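Local coordinates for citrate synthase (PDB 6ABW), which probably catalyses the condensation of acetyl-CoA with oxaloacetate and water to citrate and free CoA, an entry step of the tricarboxylic acid cycle, at residues A[182-187]-A[284-289]; A[298-303]-A[331-336]; A[127-132]-A[357-362]. One frame throughout, in Å; residues are numbered along the deposited sequence.

Contact 1 of 3, residues A[182-187]-A[284-289]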
loop_
_atom_site.group_PDB
_atom_site.type_symbol
_atom_site.label_atom_id
_atom_site.label_comp_id
_atom_site.label_asym_id
_atom_site.label_seq_id
_atom_site.Cartn_x
_atom_site.Cartn_y
_atom_site.Cartn_z
ATOM N N VAL A 182 12.095 -13.827 26.782
ATOM C CA VAL A 182 11.334 -12.658 26.812
ATOM C C VAL A 182 12.190 -11.430 26.612
ATOM O O VAL A 182 11.826 -10.540 25.840
ATOM C CB VAL A 182 10.489 -12.490 28.101
ATOM C CG1 VAL A 182 9.819 -11.157 28.144
ATOM C CG2 VAL A 182 9.508 -13.645 28.156
ATOM N N LYS A 183 13.300 -11.365 27.320
ATOM C CA LYS A 183 14.106 -10.180 27.273
ATOM C C LYS A 183 14.690 -10.013 25.810
ATOM O O LYS A 183 14.865 -8.860 25.292
ATOM C CB LYS A 183 15.202 -10.268 28.324
ATOM C CG LYS A 183 16.186 -9.109 28.259
ATOM C CD LYS A 183 15.633 -7.745 28.666
ATOM C CE LYS A 183 16.689 -6.616 28.698
ATOM N NZ LYS A 183 16.006 -5.326 28.957
ATOM N N ALA A 184 15.047 -11.100 25.196
ATOM C CA ALA A 184 15.644 -11.064 23.813
ATOM C C ALA A 184 14.597 -10.537 22.830
ATOM O O ALA A 184 14.885 -9.786 21.932
ATOM C CB ALA A 184 16.134 -12.445 23.393
ATOM N N MET A 185 13.391 -10.996 22.984
ATOM C CA MET A 185 12.265 -10.568 22.067
ATOM C C MET A 185 11.961 -9.112 22.301
ATOM O O MET A 185 11.778 -8.322 21.361
ATOM C CB MET A 185 11.074 -11.479 22.287
ATOM C CG MET A 185 9.892 -11.134 21.350
ATOM S SD MET A 185 10.270 -11.673 19.667
ATOM C CE MET A 185 9.780 -10.251 18.710
ATOM N N ASP A 186 11.941 -8.677 23.563
ATOM C CA ASP A 186 11.719 -7.311 23.893
ATOM C C ASP A 186 12.805 -6.438 23.283
ATOM O O ASP A 186 12.547 -5.331 22.686
ATOM C CB ASP A 186 11.676 -7.118 25.457
ATOM C CG ASP A 186 11.280 -5.737 25.830
ATOM O OD1 ASP A 186 10.070 -5.345 25.618
ATOM O OD2 ASP A 186 12.199 -4.993 26.274
ATOM N N ALA A 187 14.037 -6.890 23.427
ATOM C CA ALA A 187 15.145 -6.134 22.822
ATOM C C ALA A 187 14.969 -5.968 21.285
ATOM O O ALA A 187 15.209 -4.887 20.714
ATOM C CB ALA A 187 16.489 -6.790 23.152
ATOM N N LYS A 284 23.796 -9.209 19.054
ATOM C CA LYS A 284 24.783 -10.238 19.398
ATOM C C LYS A 284 24.714 -10.698 20.854
ATOM O O LYS A 284 24.719 -11.906 21.144
ATOM C CB LYS A 284 26.183 -9.758 19.062
ATOM C CG LYS A 284 27.195 -10.890 19.285
ATOM C CD LYS A 284 28.569 -10.473 18.930
ATOM C CE LYS A 284 29.519 -11.635 19.227
ATOM N NZ LYS A 284 30.888 -11.157 18.869
ATOM N N LYS A 285 24.632 -9.742 21.742
ATOM C CA LYS A 285 24.563 -9.968 23.187
ATOM C C LYS A 285 23.427 -10.899 23.500
ATOM O O LYS A 285 23.597 -11.890 24.222
ATOM C CB LYS A 285 24.355 -8.639 23.857
ATOM C CG LYS A 285 24.149 -8.624 25.369
ATOM C CD LYS A 285 23.838 -7.157 25.738
ATOM C CE LYS A 285 24.298 -6.730 27.124
ATOM N NZ LYS A 285 23.343 -7.240 28.125
ATOM N N TYR A 286 22.244 -10.604 22.919
ATOM C CA TYR A 286 21.077 -11.363 23.218
ATOM C C TYR A 286 21.078 -12.691 22.525
ATOM O O TYR A 286 20.542 -13.624 23.061
ATOM C CB TYR A 286 19.772 -10.550 22.986
ATOM C CG TYR A 286 19.597 -9.528 24.074
ATOM C CD1 TYR A 286 19.131 -9.903 25.367
ATOM C CD2 TYR A 286 19.989 -8.267 23.901
ATOM C CE1 TYR A 286 19.021 -8.972 26.367
ATOM C CE2 TYR A 286 19.881 -7.321 24.895
ATOM C CZ TYR A 286 19.410 -7.682 26.139
ATOM O OH TYR A 286 19.389 -6.652 27.095
ATOM N N ALA A 287 21.748 -12.819 21.370
ATOM C CA ALA A 287 21.863 -14.096 20.696
ATOM C C ALA A 287 22.646 -15.174 21.495
ATOM O O ALA A 287 22.300 -16.325 21.489
ATOM C CB ALA A 287 22.538 -13.900 19.357
ATOM N N LYS A 288 23.715 -14.727 22.141
ATOM C CA LYS A 288 24.616 -15.572 22.935
ATOM C C LYS A 288 23.887 -16.321 24.054
ATOM O O LYS A 288 23.825 -17.525 24.095
ATOM C CB LYS A 288 25.712 -14.694 23.526
ATOM C CG LYS A 288 26.667 -15.507 24.395
ATOM C CD LYS A 288 28.086 -14.991 24.326
ATOM C CE LYS A 288 28.985 -16.049 24.963
ATOM N NZ LYS A 288 30.376 -15.545 24.941
ATOM N N VAL A 289 23.194 -15.588 24.875
ATOM C CA VAL A 289 22.383 -16.181 25.930
ATOM C C VAL A 289 21.396 -17.283 25.510
ATOM O O VAL A 289 21.454 -18.451 25.942
ATOM C CB VAL A 289 21.560 -15.043 26.589
ATOM C CG1 VAL A 289 20.861 -15.566 27.844
ATOM C CG2 VAL A 289 22.436 -13.811 26.845
#
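Tyr-286 lays its ring against three residues of the neighbouring helix, and one aromatic side chain thereby accounts for about half of the buried surface. The methyl of Ala-187 sits over one face of the ring, its CB 4.0 Å from the centroid and only 20° off the normal, which makes this a CH-pi contact. One turn earlier, Ala-184 meets the base of the same side chain, with its CB 4.1 Å from the CB of Tyr-286. The small side chains of Ala-184 and Ala-187 leave the ring room to lie against helix 179-191.

The aliphatic chain of Lys-183 lies along the phenol. Its CG stands anti to the backbone N, and a bend at chi2 (69°) carries the chain past the CE1-to-OH side of the ring. The fit is tight there: CG of Lys-183 is 3.4 Å from CE1 of Tyr-286, and CE of the lysine is 3.1 Å from the OH. The ammonium group passes the hydroxyl by and hydrogen-bonds to the carbonyl O of Val-51, on helix 47-53, which also lies against Ala-187 and the tyrosine. Were Tyr-286 cut back to an alanine, the methyl of Ala-187 would probably lose its aromatic partner and a gap would open beside the lysine chain.

The short axes of 182-187 and 284-289 approach to 9.7 Å and run nearly antiparallel. The case illustrates side-by-side antiparallel helix packing, alanines on one helix receiving a large ring from the other, in the largely helical citrate synthase fold.

Contact 2 of 3, residues A[298-303]-A[331-336]; sequences RKYFEI and VFYALG
Tyr-300 turns the CD2-CE2 edge of its ring toward the face of Tyr-333, and this T-shaped pair makes up the whole contact between the two segments. The centroids are 5.2 Å apart and the planes stand at 88°, almost exactly perpendicular. Contact runs along two atoms of the edge. CD2 of Tyr-300 comes to 3.7 Å from CE2 of Tyr-333, while CE2 of Tyr-300 lies 3.8 Å from both CZ and OH of the other ring. Such an approach sets weakly positive ring hydrogens against a pi cloud, so it is likely to be mildly attractive as well as space-filling.

The two rings are reached by different torsions. In Tyr-333, CG is anti to the backbone N (chi1 -167°), which sends the ring out across the space between backbones that are still 8.9 Å apart at the CA atoms of Tyr-300 and Tyr-333. Tyr-300 has its CG beside the backbone N instead, and CE of its neighbour Lys-299 lies over one face of its ring. The helix carrying Tyr-333 ends a turn later in a Schellman motif at Gly-336, whose N bonds back to the carbonyl O of Tyr-333.

Phe-238 of helix 233-244 makes the pair a cluster of three, edge-to-face with Tyr-300 and inclined to Tyr-333 by about 30°; Phe-241 and Val-242 of that helix also touch Tyr-300. Helix 278-292 packs on Phe-301 and Ala-334, and helix 179-191 meets Leu-335, so helices 295-315 and 325-335 are joined within a wider helical bundle.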
loop_
_atom_site.group_PDB
_atom_site.type_symbol
_atom_site.label_atom_id
_atom_site.label_comp_id
_atom_site.label_asym_id
_atom_site.label_seq_id
_atom_site.Cartn_x
_atom_site.Cartn_y
_atom_site.Cartn_z
ATOM N N ARG A 298 22.660 -22.989 18.707
ATOM C CA ARG A 298 24.040 -22.745 19.175
ATOM C C ARG A 298 25.005 -22.825 17.988
ATOM O O ARG A 298 25.913 -22.018 17.877
ATOM C CB ARG A 298 24.436 -23.787 20.238
ATOM C CG ARG A 298 25.731 -23.453 20.971
ATOM C CD ARG A 298 26.234 -24.687 21.724
ATOM N NE ARG A 298 27.231 -24.360 22.748
ATOM C CZ ARG A 298 27.980 -25.250 23.425
ATOM N NH1 ARG A 298 28.848 -24.818 24.338
ATOM N NH2 ARG A 298 27.888 -26.567 23.197
ATOM N N LYS A 299 24.797 -23.813 17.128
ATOM C CA LYS A 299 25.589 -24.030 15.960
ATOM C C LYS A 299 25.584 -22.783 15.042
ATOM O O LYS A 299 26.662 -22.333 14.546
ATOM C CB LYS A 299 25.001 -25.263 15.269
ATOM C CG LYS A 299 25.729 -25.860 14.122
ATOM C CD LYS A 299 24.909 -26.992 13.491
ATOM C CE LYS A 299 23.677 -26.460 12.732
ATOM N NZ LYS A 299 23.220 -27.402 11.658
ATOM N N TYR A 300 24.392 -22.216 14.823
ATOM C CA TYR A 300 24.264 -21.012 13.972
ATOM C C TYR A 300 24.932 -19.802 14.580
ATOM O O TYR A 300 25.537 -19.047 13.851
ATOM C CB TYR A 300 22.786 -20.794 13.594
ATOM C CG TYR A 300 22.259 -21.864 12.663
ATOM C CD1 TYR A 300 22.991 -22.310 11.541
ATOM C CD2 TYR A 300 21.063 -22.496 12.927
ATOM C CE1 TYR A 300 22.508 -23.315 10.710
ATOM C CE2 TYR A 300 20.556 -23.476 12.075
ATOM C CZ TYR A 300 21.268 -23.848 10.945
ATOM O OH TYR A 300 20.805 -24.802 10.071
ATOM N N PHE A 301 24.862 -19.633 15.881
ATOM C CA PHE A 301 25.491 -18.561 16.606
ATOM C C PHE A 301 27.008 -18.702 16.468
ATOM O O PHE A 301 27.683 -17.750 16.150
ATOM C CB PHE A 301 25.115 -18.497 18.098
ATOM C CG PHE A 301 25.882 -17.457 18.858
ATOM C CD1 PHE A 301 25.597 -16.110 18.701
ATOM C CD2 PHE A 301 26.946 -17.807 19.685
ATOM C CE1 PHE A 301 26.290 -15.106 19.386
ATOM C CE2 PHE A 301 27.713 -16.803 20.325
ATOM C CZ PHE A 301 27.369 -15.457 20.189
ATOM N N GLU A 302 27.496 -19.943 16.567
ATOM C CA GLU A 302 28.948 -20.212 16.425
ATOM C C GLU A 302 29.410 -19.961 15.027
ATOM O O GLU A 302 30.464 -19.409 14.828
ATOM C CB GLU A 302 29.278 -21.653 16.849
ATOM C CG GLU A 302 29.041 -21.824 18.352
ATOM C CD GLU A 302 29.503 -23.173 18.931
ATOM O OE1 GLU A 302 30.043 -24.007 18.141
ATOM O OE2 GLU A 302 29.306 -23.392 20.181
ATOM N N ILE A 303 28.614 -20.338 14.031
ATOM C CA ILE A 303 28.972 -20.029 12.640
ATOM C C ILE A 303 28.976 -18.509 12.413
ATOM O O ILE A 303 29.886 -17.962 11.811
ATOM C CB ILE A 303 28.011 -20.688 11.648
ATOM C CG1 ILE A 303 28.189 -22.218 11.660
ATOM C CG2 ILE A 303 28.251 -20.110 10.266
ATOM C CD1 ILE A 303 26.950 -22.941 11.174
ATOM N N VAL A 331 18.927 -14.492 16.810
ATOM C CA VAL A 331 17.991 -14.278 17.912
ATOM C C VAL A 331 16.635 -14.892 17.580
ATOM O O VAL A 331 16.087 -15.697 18.359
ATOM C CB VAL A 331 17.857 -12.791 18.260
ATOM C CG1 VAL A 331 16.784 -12.557 19.281
ATOM C CG2 VAL A 331 19.164 -12.245 18.828
ATOM N N PHE A 332 16.099 -14.572 16.417
ATOM C CA PHE A 332 14.763 -15.081 16.089
ATOM C C PHE A 332 14.706 -16.603 15.985
ATOM O O PHE A 332 13.762 -17.272 16.510
ATOM C CB PHE A 332 14.251 -14.462 14.782
ATOM C CG PHE A 332 14.112 -12.971 14.793
ATOM C CD1 PHE A 332 13.627 -12.264 15.886
ATOM C CD2 PHE A 332 14.449 -12.259 13.599
ATOM C CE1 PHE A 332 13.484 -10.909 15.841
ATOM C CE2 PHE A 332 14.274 -10.872 13.602
ATOM C CZ PHE A 332 13.750 -10.271 14.715
ATOM N N TYR A 333 15.723 -17.164 15.381
ATOM C CA TYR A 333 15.833 -18.632 15.281
ATOM C C TYR A 333 15.919 -19.283 16.655
ATOM O O TYR A 333 15.212 -20.268 16.899
ATOM C CB TYR A 333 17.068 -19.010 14.453
ATOM C CG TYR A 333 17.056 -20.445 14.051
ATOM C CD1 TYR A 333 16.338 -20.870 12.962
ATOM C CD2 TYR A 333 17.714 -21.398 14.835
ATOM C CE1 TYR A 333 16.357 -22.216 12.591
ATOM C CE2 TYR A 333 17.710 -22.730 14.498
ATOM C CZ TYR A 333 17.030 -23.133 13.394
ATOM O OH TYR A 333 17.067 -24.472 13.074
ATOM N N ALA A 334 16.709 -18.702 17.540
ATOM C CA ALA A 334 16.941 -19.256 18.896
ATOM C C ALA A 334 15.620 -19.198 19.697
ATOM O O ALA A 334 15.379 -20.019 20.548
ATOM C CB ALA A 334 18.010 -18.433 19.567
ATOM N N LEU A 335 14.769 -18.191 19.408
ATOM C CA LEU A 335 13.449 -18.071 19.996
ATOM C C LEU A 335 12.464 -19.117 19.507
ATOM O O LEU A 335 11.434 -19.280 20.169
ATOM C CB LEU A 335 12.864 -16.690 19.791
ATOM C CG LEU A 335 13.591 -15.589 20.551
ATOM C CD1 LEU A 335 13.155 -14.260 20.059
ATOM C CD2 LEU A 335 13.383 -15.694 22.097
ATOM N N GLY A 336 12.716 -19.767 18.365
ATOM C CA GLY A 336 11.808 -20.765 17.749
ATOM C C GLY A 336 11.167 -20.341 16.460
ATOM O O GLY A 336 10.334 -21.058 15.929
#

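Contact 3 of 3, residues A[127-132]-A[357-362]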
loop_
_atom_site.group_PDB
_atom_site.type_symbol
_atom_site.label_atom_id
_atom_site.label_comp_id
_atom_site.label_asym_id
_atom_site.label_seq_id
_atom_site.Cartn_x
_atom_site.Cartn_y
_atom_site.Cartn_z
ATOM N N THR A 127 -7.082 11.247 19.209
ATOM C CA THR A 127 -7.127 9.807 19.216
ATOM C C THR A 127 -6.076 9.091 18.308
ATOM O O THR A 127 -6.016 7.892 18.391
ATOM C CB THR A 127 -8.523 9.280 18.817
ATOM O OG1 THR A 127 -8.891 9.710 17.502
ATOM C CG2 THR A 127 -9.540 9.751 19.838
ATOM N N ASN A 128 -5.295 9.821 17.541
ATOM C CA ASN A 128 -4.301 9.203 16.618
ATOM C C ASN A 128 -3.373 8.217 17.387
ATOM O O ASN A 128 -3.118 7.060 16.940
ATOM C CB ASN A 128 -3.469 10.267 15.919
ATOM C CG ASN A 128 -4.194 11.048 14.859
ATOM O OD1 ASN A 128 -5.164 10.547 14.222
ATOM N ND2 ASN A 128 -3.743 12.271 14.612
ATOM N N ARG A 129 -2.889 8.601 18.565
ATOM C CA ARG A 129 -1.915 7.816 19.277
ATOM C C ARG A 129 -2.568 6.609 19.884
ATOM O O ARG A 129 -2.003 5.545 19.828
ATOM C CB ARG A 129 -1.129 8.682 20.268
ATOM C CG ARG A 129 -0.302 9.729 19.595
ATOM C CD ARG A 129 0.147 10.838 20.593
ATOM N NE ARG A 129 0.922 11.835 19.894
ATOM C CZ ARG A 129 0.401 12.695 19.026
ATOM N NH1 ARG A 129 -0.929 12.738 18.788
ATOM N NH2 ARG A 129 1.179 13.458 18.341
ATOM N N ASP A 130 -3.800 6.759 20.415
ATOM C CA ASP A 130 -4.556 5.616 20.903
ATOM C C ASP A 130 -4.793 4.605 19.751
ATOM O O ASP A 130 -4.760 3.392 19.993
ATOM C CB ASP A 130 -5.926 6.004 21.479
ATOM C CG ASP A 130 -5.858 6.859 22.810
ATOM O OD1 ASP A 130 -4.877 6.844 23.593
ATOM O OD2 ASP A 130 -6.883 7.549 23.075
ATOM N N ASN A 131 -5.154 5.090 18.572
ATOM C CA ASN A 131 -5.352 4.206 17.389
ATOM C C ASN A 131 -4.060 3.466 17.027
ATOM O O ASN A 131 -4.108 2.316 16.709
ATOM C CB ASN A 131 -5.859 5.010 16.180
ATOM C CG ASN A 131 -7.302 5.576 16.410
ATOM O OD1 ASN A 131 -7.734 6.541 15.754
ATOM N ND2 ASN A 131 -8.017 4.975 17.304
ATOM N N ALA A 132 -2.913 4.133 17.120
ATOM C CA ALA A 132 -1.619 3.483 16.850
ATOM C C ALA A 132 -1.268 2.391 17.873
ATOM O O ALA A 132 -0.746 1.299 17.530
ATOM C CB ALA A 132 -0.555 4.524 16.807
ATOM N N HIS A 357 5.822 7.880 12.494
ATOM C CA HIS A 357 6.153 8.784 11.375
ATOM C C HIS A 357 4.923 9.366 10.691
ATOM O O HIS A 357 4.913 10.531 10.323
ATOM C CB HIS A 357 7.026 8.126 10.323
ATOM C CG HIS A 357 8.478 8.132 10.648
ATOM N ND1 HIS A 357 9.273 9.217 10.382
ATOM C CD2 HIS A 357 9.307 7.170 11.131
ATOM C CE1 HIS A 357 10.511 8.973 10.808
ATOM N NE2 HIS A 357 10.560 7.729 11.251
ATOM N N VAL A 358 3.891 8.566 10.487
ATOM C CA VAL A 358 2.735 9.067 9.806
ATOM C C VAL A 358 1.978 10.054 10.717
ATOM O O VAL A 358 1.507 11.063 10.200
ATOM C CB VAL A 358 1.785 8.023 9.193
ATOM C CG1 VAL A 358 2.556 7.262 8.096
ATOM C CG2 VAL A 358 1.190 7.074 10.185
ATOM N N ILE A 359 1.952 9.808 12.015
ATOM C CA ILE A 359 1.260 10.700 12.961
ATOM C C ILE A 359 1.981 12.038 12.949
ATOM O O ILE A 359 1.355 13.064 12.812
ATOM C CB ILE A 359 1.136 10.131 14.346
ATOM C CG1 ILE A 359 0.194 8.964 14.354
ATOM C CG2 ILE A 359 0.687 11.223 15.371
ATOM C CD1 ILE A 359 0.171 8.184 15.596
ATOM N N GLU A 360 3.309 12.016 13.005
ATOM C CA GLU A 360 4.121 13.258 12.925
ATOM C C GLU A 360 3.856 13.999 11.666
ATOM O O GLU A 360 3.664 15.245 11.653
ATOM C CB GLU A 360 5.615 12.943 12.927
ATOM C CG GLU A 360 6.389 13.256 14.144
ATOM C CD GLU A 360 7.933 13.105 13.916
ATOM O OE1 GLU A 360 8.649 13.631 14.796
ATOM O OE2 GLU A 360 8.404 12.481 12.890
ATOM N N TYR A 361 3.826 13.254 10.557
ATOM C CA TYR A 361 3.597 13.840 9.274
ATOM C C TYR A 361 2.211 14.481 9.113
ATOM O O TYR A 361 2.116 15.625 8.631
ATOM C CB TYR A 361 3.888 12.816 8.163
ATOM C CG TYR A 361 3.800 13.401 6.796
ATOM C CD1 TYR A 361 4.854 14.125 6.253
ATOM C CD2 TYR A 361 2.649 13.238 6.057
ATOM C CE1 TYR A 361 4.756 14.655 4.959
ATOM C CE2 TYR A 361 2.517 13.776 4.794
ATOM C CZ TYR A 361 3.567 14.483 4.230
ATOM O OH TYR A 361 3.366 15.010 2.943
ATOM N N VAL A 362 1.157 13.769 9.490
ATOM C CA VAL A 362 -0.199 14.257 9.301
ATOM C C VAL A 362 -0.383 15.483 10.243
ATOM O O VAL A 362 -0.998 16.494 9.828
ATOM C CB VAL A 362 -1.254 13.182 9.594
ATOM C CG1 VAL A 362 -2.627 13.759 9.671
ATOM C CG2 VAL A 362 -1.246 12.051 8.505
#
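Ile-359 spreads its branches over Asn-128, Arg-129 and Ala-132, three residues in the first turns of helix 128-151. With chi1 at -69°, CG2 stands anti to the backbone N and CG1 anti to the carbonyl carbon, and each branch has its own target. CG2 rests over one face of the Arg-129 guanidinium, 3.6 Å above its plane and offset toward the rim, nearest to NH2. The other branch, extended at chi2, brings CD1 up against both the carbonyl O of Asn-128, at 3.7 Å, and CB of Ala-132, at 3.9 Å.

This is antiparallel packing of two long helices of the citrate synthase fold, the short axes 10.8 Å apart at an angle of 164°. Leu-64 of helix 56-65 and Ile-214 of helix 214-225 also touch the isoleucine.

Arg-129 leaves its helix sidelong; its chain runs extended from CG to NE, and the turn at chi4 (71°) sets the face of the guanidinium against CG2 of the isoleucine. Glu-363 fixes it there by a salt bridge from OE1 to NH2, while OE2 of the same carboxylate takes a hydrogen bond from ND2 of Asn-128. The amide of Asn-128 is held at its other end too, where OD1 accepts from the backbone N of Asn-124.

Read from the N terminus, contact 3 opens first, at 127-132, and closes last, when helix 342-365 returns to helix 128-151 at 357-362. Inside that large, mainly helical loop lie the other two in series: contact 1 brings helix 278-292 back to helix 179-191, and contact 2 then joins the next two helices, 295-315 and 325-335. No contact crosses another. Contacts 1 and 2 are neighbours, their centres about 11 Å apart; Ala-287 packs on both Val-331 and Phe-301, and Met-185 on Leu-335, so their four helices form one continuous block. Contact 3 stands apart, its centre about 36 Å from that of contact 2 and across the chain's centre.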